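Local coordinates for protein tyrosinase (Aspergillus oryzae, PDB 6JU8) that probably oxidises L-tyrosine and L-dopa to L-dopaquinone with molecular oxygen at a dinuclear copper centre, as a tyrosinase of melanin biosynthesis, at residues Phe46-Gln54 with Lys193-Gln201. The protein carries 1 engineered substitution. Numbering follows the deposited sequence.
Sequences FVEALTVIQ and KPNPLYRFQ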
ATOM      1  N   PHE A  46       8.472 -21.901   3.239  1.00 12.26           N
ATOM      2  CA  PHE A  46       7.262 -21.461   2.556  1.00 11.73           C
ATOM      3  C   PHE A  46       7.604 -20.275   1.657  1.00 11.34           C
ATOM      4  O   PHE A  46       7.238 -20.237   0.478  1.00 11.81           O
ATOM      5  CB  PHE A  46       6.169 -21.141   3.568  1.00 12.02           C
ATOM      6  CG  PHE A  46       4.780 -20.849   3.074  1.00 11.86           C
ATOM      7  CD1 PHE A  46       4.383 -21.002   1.757  1.00 13.87           C
ATOM      8  CD2 PHE A  46       3.822 -20.371   3.991  1.00 11.77           C
ATOM      9  CE1 PHE A  46       3.082 -20.716   1.325  1.00 12.57           C
ATOM     10  CE2 PHE A  46       2.526 -20.118   3.575  1.00 11.77           C
ATOM     11  CZ  PHE A  46       2.142 -20.294   2.254  1.00 12.45           C
ATOM     12  N   VAL A  47       8.350 -19.306   2.190  1.00 11.56           N
ATOM     13  CA  VAL A  47       8.738 -18.144   1.375  1.00 11.74           C
ATOM     14  C   VAL A  47       9.580 -18.547   0.173  1.00 12.16           C
ATOM     15  O   VAL A  47       9.346 -18.106  -0.960  1.00 11.77           O
ATOM     16  CB  VAL A  47       9.519 -17.129   2.250  1.00 12.05           C
ATOM     17  CG1 VAL A  47      10.161 -16.058   1.398  1.00 13.65           C
ATOM     18  CG2 VAL A  47       8.590 -16.522   3.292  1.00 13.15           C
ATOM     19  N   GLU A  48      10.580 -19.407   0.391  1.00 11.95           N
ATOM     20  CA  GLU A  48      11.492 -19.746  -0.694  1.00 12.81           C
ATOM     21  C   GLU A  48      10.785 -20.617  -1.727  1.00 13.01           C
ATOM     22  O   GLU A  48      10.980 -20.404  -2.926  1.00 13.73           O
ATOM     23  CB  GLU A  48      12.750 -20.443  -0.170  1.00 13.65           C
ATOM     24  CG  GLU A  48      13.610 -19.565   0.732  1.00 15.20           C
ATOM     25  CD  GLU A  48      14.471 -18.538   0.038  1.00 16.31           C
ATOM     26  OE1 GLU A  48      14.467 -18.437  -1.199  1.00 25.30           O
ATOM     27  OE2 GLU A  48      15.190 -17.793   0.733  1.00 17.92           O
ATOM     28  N   ALA A  49       9.967 -21.554  -1.263  1.00 11.51           N
ATOM     29  CA  ALA A  49       9.236 -22.400  -2.219  1.00 11.44           C
ATOM     30  C   ALA A  49       8.243 -21.592  -3.043  1.00 10.94           C
ATOM     31  O   ALA A  49       8.119 -21.763  -4.265  1.00 11.71           O
ATOM     32  CB  ALA A  49       8.506 -23.522  -1.507  1.00 13.00           C
ATOM     33  N   LEU A  50       7.482 -20.728  -2.357  1.00 10.95           N
ATOM     34  CA  LEU A  50       6.465 -19.991  -3.111  1.00 11.37           C
ATOM     35  C   LEU A  50       7.113 -19.020  -4.086  1.00 10.84           C
ATOM     36  O   LEU A  50       6.615 -18.782  -5.184  1.00 11.44           O
ATOM     37  CB  LEU A  50       5.497 -19.270  -2.179  1.00 11.34           C
ATOM     38  CG  LEU A  50       4.310 -18.595  -2.852  1.00 11.18           C
ATOM     39  CD1 LEU A  50       3.486 -19.559  -3.696  1.00 15.04           C
ATOM     40  CD2 LEU A  50       3.400 -17.967  -1.790  1.00 11.16           C
ATOM     41  N   THR A  51       8.256 -18.473  -3.688  1.00 11.08           N
ATOM     42  CA  THR A  51       8.996 -17.611  -4.604  1.00 11.57           C
ATOM     43  C   THR A  51       9.398 -18.355  -5.874  1.00 11.86           C
ATOM     44  O   THR A  51       9.180 -17.859  -6.989  1.00 12.63           O
ATOM     45  CB  THR A  51      10.246 -17.012  -3.920  1.00 12.47           C
ATOM     46  OG1 THR A  51       9.777 -16.187  -2.846  1.00 12.27           O
ATOM     47  CG2 THR A  51      11.046 -16.173  -4.882  1.00 14.60           C
ATOM     48  N   VAL A  52       9.991 -19.539  -5.750  1.00 12.26           N
ATOM     49  CA  VAL A  52      10.322 -20.363  -6.899  1.00 12.12           C
ATOM     50  C   VAL A  52       9.096 -20.639  -7.749  1.00 10.80           C
ATOM     51  O   VAL A  52       9.130 -20.469  -8.971  1.00 12.77           O
ATOM     52  CB  VAL A  52      10.958 -21.691  -6.444  1.00 12.71           C
ATOM     53  CG1 VAL A  52      11.005 -22.707  -7.574  1.00 16.06           C
ATOM     54  CG2 VAL A  52      12.357 -21.451  -5.896  1.00 16.22           C
ATOM     55  N   ILE A  53       7.984 -21.024  -7.140  1.00 10.95           N
ATOM     56  CA  ILE A  53       6.767 -21.359  -7.874  1.00 10.71           C
ATOM     57  C   ILE A  53       6.259 -20.146  -8.651  1.00 11.64           C
ATOM     58  O   ILE A  53       5.843 -20.249  -9.817  1.00 11.64           O
ATOM     59  CB  ILE A  53       5.699 -21.928  -6.923  1.00 11.33           C
ATOM     60  CG1 ILE A  53       6.120 -23.317  -6.398  1.00 12.32           C
ATOM     61  CG2 ILE A  53       4.353 -22.041  -7.603  1.00 12.50           C
ATOM     62  CD1 ILE A  53       5.444 -23.726  -5.100  1.00 13.10           C
ATOM     63  N   GLN A  54       6.310 -18.958  -8.027  1.00 10.61           N
ATOM     64  CA  GLN A  54       5.856 -17.735  -8.690  1.00 10.98           C
ATOM     65  C   GLN A  54       6.776 -17.350  -9.838  1.00 11.94           C
ATOM     66  O   GLN A  54       6.303 -16.710 -10.786  1.00 13.88           O
ATOM     67  CB  GLN A  54       5.837 -16.587  -7.659  1.00 10.98           C
ATOM     68  CG  GLN A  54       4.606 -16.732  -6.749  1.00 11.57           C
ATOM     69  CD  GLN A  54       4.524 -15.680  -5.669  1.00 10.23           C
ATOM     70  OE1 GLN A  54       5.514 -14.971  -5.433  1.00 12.56           O
ATOM     71  NE2 GLN A  54       3.384 -15.586  -5.003  1.00 11.75           N
ATOM     72  N   LYS A 193      13.723 -10.569   2.263  1.00 15.14           N
ATOM     73  CA  LYS A 193      13.389 -10.821   0.869  1.00 14.70           C
ATOM     74  C   LYS A 193      11.987 -10.322   0.584  1.00 13.86           C
ATOM     75  O   LYS A 193      11.146 -10.271   1.480  1.00 14.10           O
ATOM     76  CB  LYS A 193      13.507 -12.309   0.513  1.00 19.48           C
ATOM     77  CG  LYS A 193      14.934 -12.841   0.651  1.00 19.57           C
ATOM     78  CD  LYS A 193      15.012 -14.232   0.013  1.00 22.42           C
ATOM     79  CE  LYS A 193      16.454 -14.725   0.032  1.00 26.23           C
ATOM     80  NZ  LYS A 193      16.530 -16.119  -0.482  1.00 33.26           N
ATOM     81  N   PRO A 194      11.674 -10.031  -0.674  1.00 12.80           N
ATOM     82  CA  PRO A 194      10.270  -9.735  -1.008  1.00 12.76           C
ATOM     83  C   PRO A 194       9.378 -10.891  -0.577  1.00 11.22           C
ATOM     84  O   PRO A 194       9.680 -12.056  -0.832  1.00 13.30           O
ATOM     85  CB  PRO A 194      10.301  -9.606  -2.534  1.00 14.70           C
ATOM     86  CG  PRO A 194      11.735  -9.327  -2.874  1.00 18.52           C
ATOM     87  CD  PRO A 194      12.580 -10.031  -1.842  1.00 15.57           C
ATOM     88  N   ASN A 195       8.248 -10.535   0.033  1.00 11.30           N
ATOM     89  CA  ASN A 195       7.340 -11.533   0.580  1.00 11.40           C
ATOM     90  C   ASN A 195       6.378 -12.041  -0.474  1.00 10.99           C
ATOM     91  O   ASN A 195       5.550 -11.261  -0.957  1.00 10.07           O
ATOM     92  CB  ASN A 195       6.574 -10.849   1.721  1.00 11.52           C
ATOM     93  CG  ASN A 195       5.563 -11.773   2.358  1.00 11.16           C
ATOM     94  OD1 ASN A 195       5.486 -12.980   2.038  1.00 11.20           O
ATOM     95  ND2 ASN A 195       4.740 -11.199   3.214  1.00 10.87           N
ATOM     96  N   PRO A 196       6.434 -13.312  -0.866  1.00 10.79           N
ATOM     97  CA  PRO A 196       5.563 -13.804  -1.950  1.00 10.55           C
ATOM     98  C   PRO A 196       4.092 -13.924  -1.540  1.00 10.32           C
ATOM     99  O   PRO A 196       3.261 -14.176  -2.424  1.00 10.50           O
ATOM    100  CB  PRO A 196       6.169 -15.169  -2.298  1.00 11.28           C
ATOM    101  CG  PRO A 196       6.709 -15.625  -0.953  1.00 11.74           C
ATOM    102  CD  PRO A 196       7.303 -14.384  -0.335  1.00 11.22           C
ATOM    103  N   LEU A 197       3.786 -13.720  -0.248  1.00  9.32           N
ATOM    104  CA  LEU A 197       2.388 -13.712   0.171  1.00  8.99           C
ATOM    105  C   LEU A 197       1.764 -12.326   0.085  1.00  8.67           C
ATOM    106  O   LEU A 197       0.535 -12.178   0.227  1.00 10.16           O
ATOM    107  CB  LEU A 197       2.252 -14.245   1.597  1.00 11.62           C
ATOM    108  CG  LEU A 197       2.573 -15.732   1.762  1.00 12.31           C
ATOM    109  CD1 LEU A 197       2.692 -16.025   3.242  1.00 18.47           C
ATOM    110  CD2 LEU A 197       1.516 -16.578   1.073  1.00 12.78           C
ATOM    111  N   TYR A 198       2.567 -11.292  -0.138  1.00  8.92           N
ATOM    112  CA  TYR A 198       2.042  -9.923  -0.125  1.00  9.12           C
ATOM    113  C   TYR A 198       1.241  -9.572  -1.363  1.00  9.17           C
ATOM    114  O   TYR A 198       0.297  -8.805  -1.315  1.00  9.65           O
ATOM    115  CB  TYR A 198       3.229  -8.987   0.023  1.00 10.44           C
ATOM    116  CG  TYR A 198       3.050  -7.511   0.087  1.00  9.04           C
ATOM    117  CD1 TYR A 198       2.436  -6.909   1.190  1.00 10.15           C
ATOM    118  CD2 TYR A 198       3.520  -6.673  -0.917  1.00  9.82           C
ATOM    119  CE1 TYR A 198       2.280  -5.542   1.286  1.00 10.50           C
ATOM    120  CE2 TYR A 198       3.382  -5.292  -0.838  1.00 10.92           C
ATOM    121  CZ  TYR A 198       2.757  -4.742   0.264  1.00 10.93           C
ATOM    122  OH  TYR A 198       2.623  -3.372   0.343  1.00 12.81           O
ATOM    123  N   ARG A 199       1.664 -10.132  -2.498  1.00  9.49           N
ATOM    124  CA  ARG A 199       1.088  -9.821  -3.787  1.00  9.73           C
ATOM    125  C   ARG A 199       1.654 -10.812  -4.793  1.00  9.79           C
ATOM    126  O   ARG A 199       2.619 -11.519  -4.451  1.00 11.38           O
ATOM    127  CB  ARG A 199       1.358  -8.392  -4.275  1.00 11.94           C
ATOM    128  CG  ARG A 199       2.813  -8.026  -4.462  1.00 14.32           C
ATOM    129  CD  ARG A 199       3.378  -8.287  -5.851  1.00 14.93           C
ATOM    130  NE  ARG A 199       4.716  -7.656  -5.936  1.00 19.03           N
ATOM    131  CZ  ARG A 199       4.861  -6.375  -6.241  1.00 18.52           C
ATOM    132  NH1 ARG A 199       3.775  -5.641  -6.483  1.00 17.18           N
ATOM    133  NH2 ARG A 199       6.064  -5.833  -6.295  1.00 26.64           N
ATOM    134  N   PHE A 200       1.087 -10.823  -5.996  1.00  9.39           N
ATOM    135  CA  PHE A 200       1.706 -11.545  -7.102  1.00 10.24           C
ATOM    136  C   PHE A 200       1.766 -10.599  -8.299  1.00  9.54           C
ATOM    137  O   PHE A 200       0.780  -9.902  -8.587  1.00 10.77           O
ATOM    138  CB  PHE A 200       0.923 -12.816  -7.445  1.00 10.10           C
ATOM    139  CG  PHE A 200       1.440 -13.487  -8.714  1.00  9.51           C
ATOM    140  CD1 PHE A 200       2.679 -14.114  -8.708  1.00 11.47           C
ATOM    141  CD2 PHE A 200       0.683 -13.487  -9.864  1.00  9.86           C
ATOM    142  CE1 PHE A 200       3.160 -14.718  -9.859  1.00 11.34           C
ATOM    143  CE2 PHE A 200       1.151 -14.091 -11.038  1.00 10.85           C
ATOM    144  CZ  PHE A 200       2.387 -14.722 -11.008  1.00 11.26           C
ATOM    145  N   GLN A 201       2.911 -10.582  -8.980  1.00 10.77           N
ATOM    146  CA  GLN A 201       2.980  -9.790 -10.201  1.00 12.04           C
ATOM    147  C   GLN A 201       3.700 -10.572 -11.292  1.00 13.32           C
ATOM    148  O   GLN A 201       4.516 -11.459 -11.001  1.00 14.42           O
ATOM    149  CB  GLN A 201       3.657  -8.435  -9.984  1.00 15.63           C
ATOM    150  CG  GLN A 201       5.149  -8.521  -9.671  1.00 16.59           C
ATOM    151  CD  GLN A 201       5.777  -7.138  -9.562  1.00 20.98           C
ATOM    152  OE1 GLN A 201       5.228  -6.164 -10.078  1.00 22.09           O
ATOM    153  NE2 GLN A 201       6.896  -7.050  -8.874  1.00 29.83           N
TER
HETATM  154  O   HOH W   1      10.922 -13.597  -2.584  1.00 16.60           O
HETATM  155  O   HOH W   2       5.101 -12.279  -5.144  1.00 12.53           O
HETATM  156  O   HOH W   3       5.940 -13.719 -11.448  0.50 21.17           O
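Pro196 sets its ring against one flank of helix 41-55, where it packs against Val47, Leu50, Thr51 and Gln54. Its CD meets Val47 CG1 at 3.7 Å, and its CB lies 3.9 Å from Leu50 CG and 3.2 Å from Gln54 OE1. Leu197 CD2 packs on Leu50 CD2 (3.7 Å) and on CZ of the Phe46 ring. Gln54, extended beyond CG, runs past Phe200 in the opposite direction, its CG 3.8 Å from Phe200 CD1. Among the polar contacts, Gln54 NE2 donates to Pro196 O (2.9 Å, 159° at the hydrogen), while a water links Gln54 OE1 to Arg199 O; with both ends engaged, the amide is probably held in this flip. Thr51 OG1, beside Pro196 CG, donates back to Val47 O and accepts from a water bridging to Pro194 O. Glu48, bent at chi2 (-78°), turns OE2 to NZ of the extended Lys193 in a salt bridge whose 2.5 Å length is doubtfully short. Asn195 OD1 accepts from Leu197 N, an Asx turn spanning Pro196. Helix 41-55 thus meets the chain leaving strand 190-194, in tyrosinase's common central domain; Val47 and Glu48 also touch strand 178-182, and Ala49 and Leu50 helix 103-129.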